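Local coordinates for protein Bd3459 (Bdellovibrio bacteriovorus HD100, PDB 5CED) that probably acts as a serine-type D-Ala-D-Ala carboxypeptidase of the S13 family and is captured here as a covalent adduct with ring-opened penicillin G, at residues F66-I71 with N303-E308; A340-S345 with T355-S360; S360-K365 with D387-R392. The protein carries 1 engineered substitution. All blocks are in the same frame, centred on the assembly; numbering follows the deposited sequence.

How the interactions relate
Three contacts lie round one penicillin adduct, interaction 3 reaching it only through the strand end that it shares with interaction 2 and through Lys365. Interaction 2 is buried and small: Thr342 and Val343 of the preceding loop meet Thr358 of strand 354-361, hydroxyl to hydroxyl and methyl to methyl, and the hydroxyl of Thr358 goes on to the ligand carboxylate. Interaction 1 is partly buried and mostly backbone, a short two-strand pairing that carries the chain to the acylated Ser70. Interaction 3 lies at the surface, where salt bridges join amide hydrogen bonds, and ties the hairpin turn at 361-364 to the loop before helix 394-411. Interaction 1 packs against both others, with Ala69 CB 3.4 Å from Ser360 N.

Interaction 1 of 3, residues F66-I71 with N303-E308; sequences FPLASI and NEATCE. With PNM (open form - penicillin g), chain C.
The carbonyl oxygen of Asn303 is gripped twice by the segment 66-71: directly by Leu68 N at 3.1 Å, and through a water that gives a hydrogen bond to this oxygen and takes one from Ala69 N. Successive amides of one chain thus converge on a single acceptor, one with water as spacer. Asn303 is itself held by its side chain, with OD1 receiving His287 N. Further along, Phe66 and Ala305 form an antiparallel hydrogen-bonded pair. Phe66 N reaches Ala305 O at 3.0 Å in a nearly straight bond, although it stands well above the carbonyl plane; Ala305 N returns to Phe66 O at 3.1 Å.

Side chains fill in around this ladder. Leu68 lays its branched end along the other backbone, CD1 touching Ala305 CB at 3.8 Å and CD2 resting by the backbone N and O of the same alanine. Pro67 and Glu304 lie side by side and point the same way, the glutamate OE1 3.7 Å from Pro67 CD. Turning CG beside its own backbone N (chi1 -57°) starts the extended Glu304 chain along that proline.

Beyond Leu68 the chain swings through Ala69 at a positive phi of 50° into a 3-10 turn. There Ser70 OG is covalently bonded to C7 of the opened penicillin, whose O8 receives a weak bond from Ser70 N and a straighter one from Ser360 N. Two backbone amides on one acyl oxygen are the arrangement expected of an oxyanion hole, and Ser70 opens the SxxK motif of penicillin-binding serine enzymes.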
# COMPACT_ATOMS: atom_id res chain seq x y z
N PHE A 66 9.01 -17.33 -7.95
CA PHE A 66 9.76 -16.15 -7.58
C PHE A 66 9.17 -15.45 -6.34
O PHE A 66 7.98 -15.65 -6.01
CB PHE A 66 9.80 -15.14 -8.71
CG PHE A 66 10.40 -15.66 -9.98
CD1 PHE A 66 11.78 -15.80 -10.11
CD2 PHE A 66 9.59 -15.97 -11.08
CE1 PHE A 66 12.35 -16.29 -11.30
CE2 PHE A 66 10.15 -16.47 -12.27
CZ PHE A 66 11.54 -16.61 -12.38
N PRO A 67 10.01 -14.62 -5.64
CA PRO A 67 9.47 -13.88 -4.51
C PRO A 67 8.35 -12.96 -4.89
O PRO A 67 8.42 -12.25 -5.91
CB PRO A 67 10.66 -13.08 -3.98
CG PRO A 67 11.89 -13.80 -4.45
CD PRO A 67 11.48 -14.46 -5.77
N LEU A 68 7.30 -12.99 -4.08
CA LEU A 68 6.09 -12.22 -4.35
C LEU A 68 6.02 -10.83 -3.69
O LEU A 68 5.35 -9.94 -4.21
CB LEU A 68 4.88 -13.03 -3.94
CG LEU A 68 4.67 -14.36 -4.64
CD1 LEU A 68 3.35 -14.92 -4.10
CD2 LEU A 68 4.62 -14.25 -6.15
N ALA A 69 6.71 -10.69 -2.54
CA ALA A 69 6.53 -9.58 -1.63
C ALA A 69 5.03 -9.37 -1.31
O ALA A 69 4.26 -10.37 -1.22
CB ALA A 69 7.16 -8.29 -2.24
N SER A 70 4.46 -8.21 -1.30
CA SER A 70 3.20 -7.91 -0.72
C SER A 70 2.01 -8.18 -1.67
O SER A 70 0.87 -8.18 -1.16
CB SER A 70 3.03 -6.45 -0.33
OG SER A 70 3.78 -6.26 0.86
N ILE A 71 2.30 -8.82 -2.81
CA ILE A 71 1.16 -9.35 -3.61
C ILE A 71 0.67 -10.63 -2.96
O ILE A 71 -0.42 -11.08 -3.26
CB ILE A 71 1.43 -9.49 -5.12
CG1 ILE A 71 2.49 -10.56 -5.43
CG2 ILE A 71 1.76 -8.12 -5.72
CD1 ILE A 71 2.67 -10.83 -6.91
N ASN A 303 7.77 -15.77 0.80
CA ASN A 303 6.73 -16.43 0.03
C ASN A 303 7.09 -16.35 -1.43
O ASN A 303 7.47 -15.28 -1.93
CB ASN A 303 5.36 -15.73 0.13
CG ASN A 303 4.79 -15.79 1.50
OD1 ASN A 303 5.26 -16.53 2.36
ND2 ASN A 303 3.77 -14.99 1.72
N GLU A 304 6.94 -17.46 -2.13
CA GLU A 304 7.19 -17.50 -3.56
C GLU A 304 6.07 -18.23 -4.24
O GLU A 304 5.41 -19.11 -3.62
CB GLU A 304 8.49 -18.23 -3.85
CG GLU A 304 9.69 -17.63 -3.15
CD GLU A 304 10.99 -18.14 -3.72
OE1 GLU A 304 11.22 -18.01 -4.94
OE2 GLU A 304 11.79 -18.69 -2.94
N ALA A 305 5.89 -17.91 -5.51
CA ALA A 305 4.92 -18.60 -6.34
C ALA A 305 5.17 -18.27 -7.78
O ALA A 305 5.98 -17.38 -8.12
CB ALA A 305 3.48 -18.21 -5.95
N THR A 306 4.48 -19.00 -8.66
CA THR A 306 4.66 -18.80 -10.09
C THR A 306 3.72 -17.67 -10.52
O THR A 306 2.76 -17.36 -9.85
CB THR A 306 4.33 -20.04 -10.91
OG1 THR A 306 2.93 -20.30 -10.78
CG2 THR A 306 5.12 -21.25 -10.43
N CYS A 307 4.06 -17.07 -11.65
CA CYS A 307 3.27 -16.05 -12.28
C CYS A 307 1.88 -16.60 -12.69
O CYS A 307 0.86 -15.93 -12.43
CB CYS A 307 4.03 -15.51 -13.48
SG CYS A 307 3.36 -13.96 -14.09
N GLU A 308 1.84 -17.80 -13.27
CA GLU A 308 0.56 -18.51 -13.52
C GLU A 308 -0.31 -18.64 -12.28
O GLU A 308 -1.54 -18.46 -12.35
CB GLU A 308 0.79 -19.92 -14.12
CG GLU A 308 1.26 -19.90 -15.54
CD GLU A 308 1.35 -21.29 -16.16
OE1 GLU A 308 1.59 -22.29 -15.45
OE2 GLU A 308 1.19 -21.36 -17.40
O8 PNM C . 5.67 -5.84 -0.39
C7 PNM C . 5.07 -5.70 0.66
N4 PNM C . 4.23 -3.36 0.67
C3 PNM C . 5.34 -2.39 -0.33
C11 PNM C . 4.69 -2.16 -1.60
O13 PNM C . 3.38 -2.24 -1.70
O12 PNM C . 5.42 -1.88 -2.59
C2 PNM C . 5.68 -1.34 0.56
C10 PNM C . 7.06 -0.81 0.16
C9 PNM C . 4.69 -0.16 0.46
S1 PNM C . 5.70 -2.06 2.20
C5 PNM C . 4.83 -3.53 1.92
C6 PNM C . 5.76 -4.71 1.51
N14 PNM C . 7.09 -4.85 1.84
C15 PNM C . 7.82 -4.66 3.00
O16 PNM C . 7.28 -4.42 4.03
C17 PNM C . 9.34 -4.86 2.78
C18 PNM C . 10.07 -3.60 3.25
C19 PNM C . 11.25 -3.77 3.97
C20 PNM C . 11.93 -2.63 4.45
C21 PNM C . 11.42 -1.37 4.20
C22 PNM C . 10.23 -1.22 3.46
C23 PNM C . 9.57 -2.35 2.98
O HOH W 1 7.47 -12.74 -0.72

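Interaction 2 of 3, residues A340-S345 with T355-S360; sequences ASTVGS and TAKTGS. With PNM (open form - penicillin g), chain C.
Thr342 and Thr358 run past each other antiparallel, which brings their two OG1 atoms to 2.6 Å. In both residues OG1 is tucked between the two backbone branches (chi1 62° in Thr342, 47° in Thr358), which turns the two oxygens to face one another. Val343 passes the same threonine in antiparallel fashion, its CG1 on Thr358 CG2 at 3.9 Å, so one residue of strand 354-361 offers a polar branch to Thr342 and a methyl to Val343. The opposing pair is presented by a type I turn from Ser341 to Gly344, and Ser341 OG accepts from Val343 N, an ST turn within that beta turn.

Lys357 starts out on the far side of the strand, but bends at chi2 and chi4 bring its amine round. NZ bonds to Thr358 O at 2.8 Å and to a water that also hydrogen-bonds Thr342 OG1, closing a small polar network beside the hydroxyl pair. Lys357, Thr358 and Gly359 form the KTG motif of this enzyme clan. Thr358 OG1 donates to O13 of the penicillin carboxylate at 2.6 Å, while Ser360 OG serves O12 at 2.7 Å. The threonine that recognises the carboxylate is therefore backed by a second hydroxyl, an arrangement that would probably orient and polarise it for an anionic ligand end.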
# COMPACT_ATOMS: atom_id res chain seq x y z
N ALA A 340 -5.13 6.86 -0.86
CA ALA A 340 -4.41 6.31 0.29
C ALA A 340 -3.77 4.94 -0.00
O ALA A 340 -3.60 4.12 0.90
CB ALA A 340 -5.31 6.23 1.53
N SER A 341 -3.39 4.69 -1.24
CA SER A 341 -2.94 3.36 -1.61
C SER A 341 -1.61 3.55 -2.31
O SER A 341 -1.29 4.66 -2.76
CB SER A 341 -3.95 2.67 -2.54
OG SER A 341 -3.79 3.06 -3.91
N THR A 342 -0.88 2.47 -2.45
CA THR A 342 0.40 2.49 -3.18
C THR A 342 0.24 2.83 -4.69
O THR A 342 1.23 3.10 -5.32
CB THR A 342 1.16 1.17 -3.06
OG1 THR A 342 0.40 0.11 -3.63
CG2 THR A 342 1.44 0.82 -1.60
N VAL A 343 -0.97 2.76 -5.25
CA VAL A 343 -1.20 3.02 -6.67
C VAL A 343 -1.94 4.33 -6.90
O VAL A 343 -2.41 4.59 -8.02
CB VAL A 343 -1.91 1.85 -7.40
CG1 VAL A 343 -1.04 0.58 -7.37
CG2 VAL A 343 -3.29 1.58 -6.82
N GLY A 344 -2.01 5.18 -5.87
CA GLY A 344 -2.71 6.45 -5.90
C GLY A 344 -2.18 7.43 -6.92
O GLY A 344 -2.92 8.28 -7.41
N SER A 345 -0.90 7.32 -7.24
CA SER A 345 -0.32 8.17 -8.25
C SER A 345 0.07 7.43 -9.51
O SER A 345 0.83 7.98 -10.30
CB SER A 345 0.89 8.91 -7.68
OG SER A 345 0.45 9.85 -6.76
N THR A 355 -6.81 -2.24 -11.51
CA THR A 355 -6.99 -2.58 -10.11
C THR A 355 -5.79 -3.45 -9.74
O THR A 355 -5.53 -4.41 -10.44
CB THR A 355 -8.28 -3.37 -9.90
OG1 THR A 355 -9.38 -2.61 -10.45
CG2 THR A 355 -8.55 -3.61 -8.42
N ALA A 356 -5.02 -3.10 -8.71
CA ALA A 356 -3.77 -3.78 -8.52
C ALA A 356 -3.18 -3.66 -7.13
O ALA A 356 -3.53 -2.76 -6.38
CB ALA A 356 -2.76 -3.33 -9.57
N LYS A 357 -2.32 -4.63 -6.81
CA LYS A 357 -1.55 -4.69 -5.59
C LYS A 357 -0.07 -4.67 -5.93
O LYS A 357 0.36 -5.37 -6.80
CB LYS A 357 -1.87 -5.97 -4.80
CG LYS A 357 -1.06 -6.11 -3.49
CD LYS A 357 -1.66 -5.26 -2.36
CE LYS A 357 -0.64 -5.02 -1.25
NZ LYS A 357 0.31 -3.92 -1.64
N THR A 358 0.71 -3.91 -5.17
CA THR A 358 2.17 -3.77 -5.37
C THR A 358 2.89 -4.64 -4.35
O THR A 358 2.33 -4.99 -3.32
CB THR A 358 2.61 -2.31 -5.07
OG1 THR A 358 2.01 -1.88 -3.83
CG2 THR A 358 2.18 -1.33 -6.22
N GLY A 359 4.15 -4.91 -4.62
CA GLY A 359 5.04 -5.50 -3.66
C GLY A 359 6.48 -5.03 -3.84
O GLY A 359 6.91 -4.79 -4.92
N SER A 360 7.21 -4.93 -2.73
CA SER A 360 8.63 -4.58 -2.73
C SER A 360 9.30 -5.37 -1.65
O SER A 360 8.90 -5.29 -0.51
CB SER A 360 8.82 -3.11 -2.43
OG SER A 360 8.00 -2.28 -3.26
O8 PNM C . 5.67 -5.84 -0.39
C7 PNM C . 5.07 -5.70 0.66
N4 PNM C . 4.23 -3.36 0.67
C3 PNM C . 5.34 -2.39 -0.33
C11 PNM C . 4.69 -2.16 -1.60
O13 PNM C . 3.38 -2.24 -1.70
O12 PNM C . 5.42 -1.88 -2.59
C2 PNM C . 5.68 -1.34 0.56
C10 PNM C . 7.06 -0.81 0.16
C9 PNM C . 4.69 -0.16 0.46
S1 PNM C . 5.70 -2.06 2.20
C5 PNM C . 4.83 -3.53 1.92
C6 PNM C . 5.76 -4.71 1.51
N14 PNM C . 7.09 -4.85 1.84
C15 PNM C . 7.82 -4.66 3.00
O16 PNM C . 7.28 -4.42 4.03
C17 PNM C . 9.34 -4.86 2.78
C18 PNM C . 10.07 -3.60 3.25
C19 PNM C . 11.25 -3.77 3.97
C20 PNM C . 11.93 -2.63 4.45
C21 PNM C . 11.42 -1.37 4.20
C22 PNM C . 10.23 -1.22 3.46
C23 PNM C . 9.57 -2.35 2.98
O HOH W 2 -1.24 -1.95 -2.98

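Interaction 3 of 3, residues S360-K365 with D387-R392; sequences SVNKAK and DYDKSR. With PNM (open form - penicillin g), chain C.
Asn362 and Lys363, the two corner residues of the type I turn that closes a beta-hairpin between strands 354-361 and 364-373, dock on the loop 387-392. The tight side is built round the buried Tyr388 and belongs to the asparagine. Its carbonyl O takes Tyr388 N at 3.0 Å, and its side-chain OD1 takes Asp389 N at 2.8 Å. A chi1 of 176° turns the amide away from its own N and toward the loop, where OD1 meets that second N-H and also lies at the edge of the Tyr388 ring. The amide and the Asp389 carboxylate stand almost perpendicular, their planes 87° apart.

On the looser side Lys363 and both of its acid partners are partly exposed. The lysine, bent at chi2, reaches out between the two: NZ forms salt bridges with Asp387 OD1 at 2.7 Å, on its anti lone pair, and with Asp389 OD1 at 2.9 Å, on its syn one. Here charge replaces the N-H to oxygen bonds of the asparagine. Asp387 has a second partner, its OD2 accepting from Met38 N. Tyr388 OH hydrogen-bonds Glu38 of the neighbouring Bd3460 chain, tying the loop to the partner protein. Across one face of the tyrosine ring, Arg392 CD rests over the centre, 3.4 Å above the plane.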
# COMPACT_ATOMS: atom_id res chain seq x y z
N SER A 360 7.21 -4.93 -2.73
CA SER A 360 8.63 -4.58 -2.73
C SER A 360 9.30 -5.37 -1.65
O SER A 360 8.90 -5.29 -0.51
CB SER A 360 8.82 -3.11 -2.43
OG SER A 360 8.00 -2.28 -3.26
N VAL A 361 10.34 -6.12 -2.00
CA VAL A 361 11.30 -6.66 -1.02
C VAL A 361 12.71 -6.60 -1.63
O VAL A 361 12.88 -6.21 -2.80
CB VAL A 361 10.99 -8.11 -0.57
CG1 VAL A 361 9.74 -8.17 0.27
CG2 VAL A 361 10.97 -9.08 -1.76
N ASN A 362 13.70 -7.02 -0.87
CA ASN A 362 15.07 -6.89 -1.29
C ASN A 362 15.27 -7.37 -2.73
O ASN A 362 15.76 -6.63 -3.61
CB ASN A 362 15.96 -7.62 -0.31
CG ASN A 362 17.41 -7.60 -0.73
OD1 ASN A 362 17.89 -6.69 -1.46
ND2 ASN A 362 18.13 -8.61 -0.28
N LYS A 363 14.81 -8.58 -2.99
CA LYS A 363 15.02 -9.22 -4.27
C LYS A 363 13.87 -9.12 -5.27
O LYS A 363 13.97 -9.66 -6.37
CB LYS A 363 15.47 -10.70 -4.07
CG LYS A 363 16.80 -10.80 -3.30
CD LYS A 363 17.94 -10.03 -3.99
CE LYS A 363 19.32 -10.48 -3.48
NZ LYS A 363 20.39 -9.52 -3.92
N ALA A 364 12.84 -8.37 -4.98
CA ALA A 364 11.72 -8.28 -5.95
C ALA A 364 10.88 -7.04 -5.89
O ALA A 364 10.65 -6.47 -4.83
CB ALA A 364 10.84 -9.53 -5.83
N LYS A 365 10.43 -6.60 -7.05
CA LYS A 365 9.41 -5.60 -7.17
C LYS A 365 8.29 -6.25 -7.98
O LYS A 365 8.55 -6.84 -9.01
CB LYS A 365 9.89 -4.34 -7.89
CG LYS A 365 8.95 -3.13 -7.72
CD LYS A 365 9.28 -2.35 -6.47
CE LYS A 365 8.32 -1.22 -6.17
NZ LYS A 365 6.96 -1.73 -5.80
N ASP A 387 17.98 -5.90 -6.76
CA ASP A 387 19.00 -6.12 -5.72
C ASP A 387 19.08 -4.87 -4.84
O ASP A 387 20.11 -4.17 -4.78
CB ASP A 387 20.37 -6.48 -6.28
CG ASP A 387 20.35 -7.75 -7.13
OD1 ASP A 387 20.35 -8.91 -6.60
OD2 ASP A 387 20.36 -7.56 -8.37
N TYR A 388 18.00 -4.64 -4.13
CA TYR A 388 17.84 -3.43 -3.35
C TYR A 388 18.94 -3.28 -2.29
O TYR A 388 19.39 -2.13 -2.04
CB TYR A 388 16.41 -3.36 -2.84
CG TYR A 388 16.13 -2.65 -1.52
CD1 TYR A 388 16.54 -3.22 -0.34
CD2 TYR A 388 15.35 -1.50 -1.46
CE1 TYR A 388 16.25 -2.65 0.87
CE2 TYR A 388 15.04 -0.92 -0.22
CZ TYR A 388 15.50 -1.52 0.93
OH TYR A 388 15.28 -1.03 2.20
N ASP A 389 19.44 -4.42 -1.77
CA ASP A 389 20.63 -4.43 -0.89
C ASP A 389 21.82 -3.73 -1.46
O ASP A 389 22.48 -2.99 -0.77
CB ASP A 389 21.09 -5.84 -0.37
CG ASP A 389 21.11 -7.01 -1.48
OD1 ASP A 389 20.48 -6.95 -2.58
OD2 ASP A 389 21.71 -8.06 -1.15
N LYS A 390 22.11 -3.98 -2.72
CA LYS A 390 23.27 -3.42 -3.40
C LYS A 390 22.97 -2.06 -4.04
O LYS A 390 23.87 -1.27 -4.17
CB LYS A 390 23.73 -4.39 -4.49
CG LYS A 390 24.24 -5.73 -3.95
CD LYS A 390 25.75 -5.73 -3.79
CE LYS A 390 26.27 -6.76 -2.79
NZ LYS A 390 25.56 -8.06 -2.89
N SER A 391 21.73 -1.81 -4.48
CA SER A 391 21.36 -0.53 -5.12
C SER A 391 19.97 -0.24 -4.75
O SER A 391 19.05 -0.83 -5.31
CB SER A 391 21.47 -0.55 -6.67
OG SER A 391 21.34 -1.86 -7.15
N ARG A 392 19.80 0.67 -3.80
CA ARG A 392 18.46 1.03 -3.29
C ARG A 392 17.61 1.68 -4.36
O ARG A 392 16.37 1.64 -4.27
CB ARG A 392 18.60 1.94 -2.06
CG ARG A 392 19.30 1.28 -0.87
CD ARG A 392 18.40 0.26 -0.22
NE ARG A 392 18.90 -0.10 1.10
CZ ARG A 392 19.95 -0.87 1.36
NH1 ARG A 392 20.67 -1.44 0.40
NH2 ARG A 392 20.28 -1.10 2.63
O8 PNM C . 5.67 -5.84 -0.39
C7 PNM C . 5.07 -5.70 0.66
N4 PNM C . 4.23 -3.36 0.67
C3 PNM C . 5.34 -2.39 -0.33
C11 PNM C . 4.69 -2.16 -1.60
O13 PNM C . 3.38 -2.24 -1.70
O12 PNM C . 5.42 -1.88 -2.59
C2 PNM C . 5.68 -1.34 0.56
C10 PNM C . 7.06 -0.81 0.16
C9 PNM C . 4.69 -0.16 0.46
S1 PNM C . 5.70 -2.06 2.20
C5 PNM C . 4.83 -3.53 1.92
C6 PNM C . 5.76 -4.71 1.51
N14 PNM C . 7.09 -4.85 1.84
C15 PNM C . 7.82 -4.66 3.00
O16 PNM C . 7.28 -4.42 4.03
C17 PNM C . 9.34 -4.86 2.78
C18 PNM C . 10.07 -3.60 3.25
C19 PNM C . 11.25 -3.77 3.97
C20 PNM C . 11.93 -2.63 4.45
C21 PNM C . 11.42 -1.37 4.20
C22 PNM C . 10.23 -1.22 3.46
C23 PNM C . 9.57 -2.35 2.98